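Pyocin-S2 (Pseudomonas aeruginosa, PDB 5ODW) kills sensitive bacterial cells as a nuclease bacteriocin that breaks down chromosomal DNA, the chain here being the N-terminal, largely helical part of the toxin, without the nuclease domain. Local coordinates at residues 52-57 with 135-140. Sequence-based numbering, arbitrary orientation.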
loop_
_atom_site.group_PDB
_atom_site.type_symbol
_atom_site.label_atom_id
_atom_site.label_comp_id
_atom_site.label_asym_id
_atom_site.label_seq_id
_atom_site.Cartn_x
_atom_site.Cartn_y
_atom_site.Cartn_z
ATOM N N GLN C 52 -3.193 24.151 -14.220
ATOM C CA GLN C 52 -2.355 25.285 -14.646
ATOM C C GLN C 52 -2.282 25.335 -16.185
ATOM O O GLN C 52 -2.386 26.423 -16.755
ATOM C CB GLN C 52 -0.944 25.118 -14.052
ATOM C CG GLN C 52 0.037 26.260 -14.310
ATOM C CD GLN C 52 1.476 25.802 -14.145
ATOM O OE1 GLN C 52 1.897 25.339 -13.066
ATOM N NE2 GLN C 52 2.267 25.914 -15.217
ATOM N N GLU C 53 -2.096 24.172 -16.853
ATOM C CA GLU C 53 -2.008 24.074 -18.315
ATOM C C GLU C 53 -3.364 24.299 -18.975
ATOM O O GLU C 53 -3.422 24.855 -20.078
ATOM C CB GLU C 53 -1.395 22.734 -18.764
ATOM C CG GLU C 53 0.096 22.575 -18.492
ATOM C CD GLU C 53 0.970 23.701 -19.004
ATOM O OE1 GLU C 53 1.039 23.888 -20.243
ATOM O OE2 GLU C 53 1.571 24.413 -18.165
ATOM N N TYR C 54 -4.453 23.873 -18.289
ATOM C CA TYR C 54 -5.837 24.028 -18.735
ATOM C C TYR C 54 -6.204 25.493 -18.759
ATOM O O TYR C 54 -6.694 25.976 -19.773
ATOM C CB TYR C 54 -6.801 23.255 -17.819
ATOM C CG TYR C 54 -8.248 23.323 -18.272
ATOM C CD1 TYR C 54 -9.060 24.397 -17.915
ATOM C CD2 TYR C 54 -8.800 22.319 -19.066
ATOM C CE1 TYR C 54 -10.370 24.492 -18.366
ATOM C CE2 TYR C 54 -10.122 22.388 -19.497
ATOM C CZ TYR C 54 -10.900 23.481 -19.149
ATOM O OH TYR C 54 -12.201 23.565 -19.560
ATOM N N ARG C 55 -5.992 26.196 -17.643
ATOM C CA ARG C 55 -6.287 27.619 -17.504
ATOM C C ARG C 55 -5.549 28.451 -18.587
ATOM O O ARG C 55 -6.166 29.354 -19.171
ATOM C CB ARG C 55 -5.982 28.094 -16.064
ATOM C CG ARG C 55 -7.011 27.611 -15.036
ATOM C CD ARG C 55 -6.631 27.946 -13.612
ATOM N NE ARG C 55 -5.862 26.859 -12.998
ATOM C CZ ARG C 55 -5.481 26.827 -11.723
ATOM N NH1 ARG C 55 -5.813 27.815 -10.899
ATOM N NH2 ARG C 55 -4.761 25.811 -11.264
ATOM N N LYS C 56 -4.271 28.080 -18.920
ATOM C CA LYS C 56 -3.442 28.721 -19.965
ATOM C C LYS C 56 -4.070 28.572 -21.352
ATOM O O LYS C 56 -4.258 29.567 -22.065
ATOM C CB LYS C 56 -2.007 28.162 -19.986
ATOM C CG LYS C 56 -1.117 28.727 -18.886
ATOM C CD LYS C 56 0.355 28.457 -19.155
ATOM C CE LYS C 56 1.115 28.258 -17.866
ATOM N NZ LYS C 56 2.479 27.706 -18.100
ATOM N N LEU C 57 -4.410 27.327 -21.727
ATOM C CA LEU C 57 -4.988 27.042 -23.045
ATOM C C LEU C 57 -6.432 27.510 -23.206
ATOM O O LEU C 57 -6.785 28.012 -24.280
ATOM C CB LEU C 57 -4.855 25.559 -23.388
ATOM C CG LEU C 57 -3.487 25.122 -23.882
ATOM C CD1 LEU C 57 -3.234 23.686 -23.532
ATOM C CD2 LEU C 57 -3.337 25.347 -25.373
ATOM N N GLN C 135 -19.459 24.932 -20.556
ATOM C CA GLN C 135 -19.772 25.212 -19.149
ATOM C C GLN C 135 -19.214 24.146 -18.223
ATOM O O GLN C 135 -18.719 24.466 -17.143
ATOM C CB GLN C 135 -21.299 25.341 -18.942
ATOM C CG GLN C 135 -21.946 26.526 -19.663
ATOM C CD GLN C 135 -22.456 26.180 -21.044
ATOM O OE1 GLN C 135 -23.571 25.674 -21.220
ATOM N NE2 GLN C 135 -21.676 26.509 -22.063
ATOM N N LYS C 136 -19.278 22.879 -18.668
ATOM C CA LYS C 136 -18.921 21.673 -17.921
ATOM C C LYS C 136 -17.469 21.185 -18.083
ATOM O O LYS C 136 -17.021 20.403 -17.248
ATOM C CB LYS C 136 -19.909 20.535 -18.251
ATOM C CG LYS C 136 -21.364 20.849 -17.838
ATOM C CD LYS C 136 -21.715 20.435 -16.400
ATOM C CE LYS C 136 -23.009 21.051 -15.927
ATOM N NZ LYS C 136 -22.807 22.419 -15.371
ATOM N N SER C 137 -16.720 21.696 -19.083
ATOM C CA SER C 137 -15.331 21.292 -19.378
ATOM C C SER C 137 -14.338 21.359 -18.210
ATOM O O SER C 137 -13.627 20.380 -18.019
ATOM C CB SER C 137 -14.764 22.066 -20.566
ATOM O OG SER C 137 -13.443 21.661 -20.892
ATOM N N GLU C 138 -14.231 22.473 -17.490
ATOM C CA GLU C 138 -13.265 22.550 -16.385
ATOM C C GLU C 138 -13.547 21.589 -15.229
ATOM O O GLU C 138 -12.636 20.968 -14.696
ATOM C CB GLU C 138 -13.083 23.985 -15.878
ATOM C CG GLU C 138 -11.955 24.122 -14.866
ATOM C CD GLU C 138 -11.380 25.522 -14.793
ATOM O OE1 GLU C 138 -10.547 25.780 -13.903
ATOM O OE2 GLU C 138 -11.752 26.365 -15.629
ATOM N N SER C 139 -14.812 21.480 -14.842
ATOM C CA SER C 139 -15.226 20.546 -13.794
ATOM C C SER C 139 -15.002 19.075 -14.158
ATOM O O SER C 139 -14.553 18.286 -13.337
ATOM C CB SER C 139 -16.699 20.766 -13.469
ATOM O OG SER C 139 -17.033 22.137 -13.575
ATOM N N MET C 140 -15.339 18.729 -15.397
ATOM C CA MET C 140 -15.180 17.383 -15.979
ATOM C C MET C 140 -13.703 16.960 -16.052
ATOM O O MET C 140 -13.374 15.828 -15.692
ATOM C CB MET C 140 -15.804 17.367 -17.385
ATOM C CG MET C 140 -15.843 16.006 -18.035
ATOM S SD MET C 140 -16.207 16.108 -19.800
ATOM C CE MET C 140 -15.718 14.469 -20.316
#
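Tyr54 reaches across from its helix to Ser137, and its OH meets Ser137 OG at 2.6 Å in a hydrogen bond whose donor could be either hydroxyl. With CG anti to the backbone N, chi1 -177° sends the ring across to the facing helix, the two short helix axes coming no closer than 11.6 Å. Ser137 OG lies at the ring edge, in its plane, and also bonds His159 ND1; Arg58 NH1 is a further partner of the phenol oxygen, so both buried hydroxyls belong to one polar chain. Glu138 crosses the same ring at a slant. Glu138 CB packs 3.7 Å from Tyr54 CE1. The chain, extended beyond CG, brings the carboxylate beside CE1 and CD1 of Tyr54, its plane 54° from the ring's; Glu138 OE2 is 3.6 Å from Tyr54 CE1. Arg55 skirts this carboxylate by its aliphatic part, Arg55 CG standing 4.1 Å from Glu138 OE1; a bend at chi3 accompanies the turn of NE to Met51 O in its own helix, and no salt bridge forms. The contact joins helices 47-70 and 133-148, nearly antiparallel here at 161°, while helix 153-204 packs against the same pair through Met160 on Tyr54 and Leu163 on Ser137.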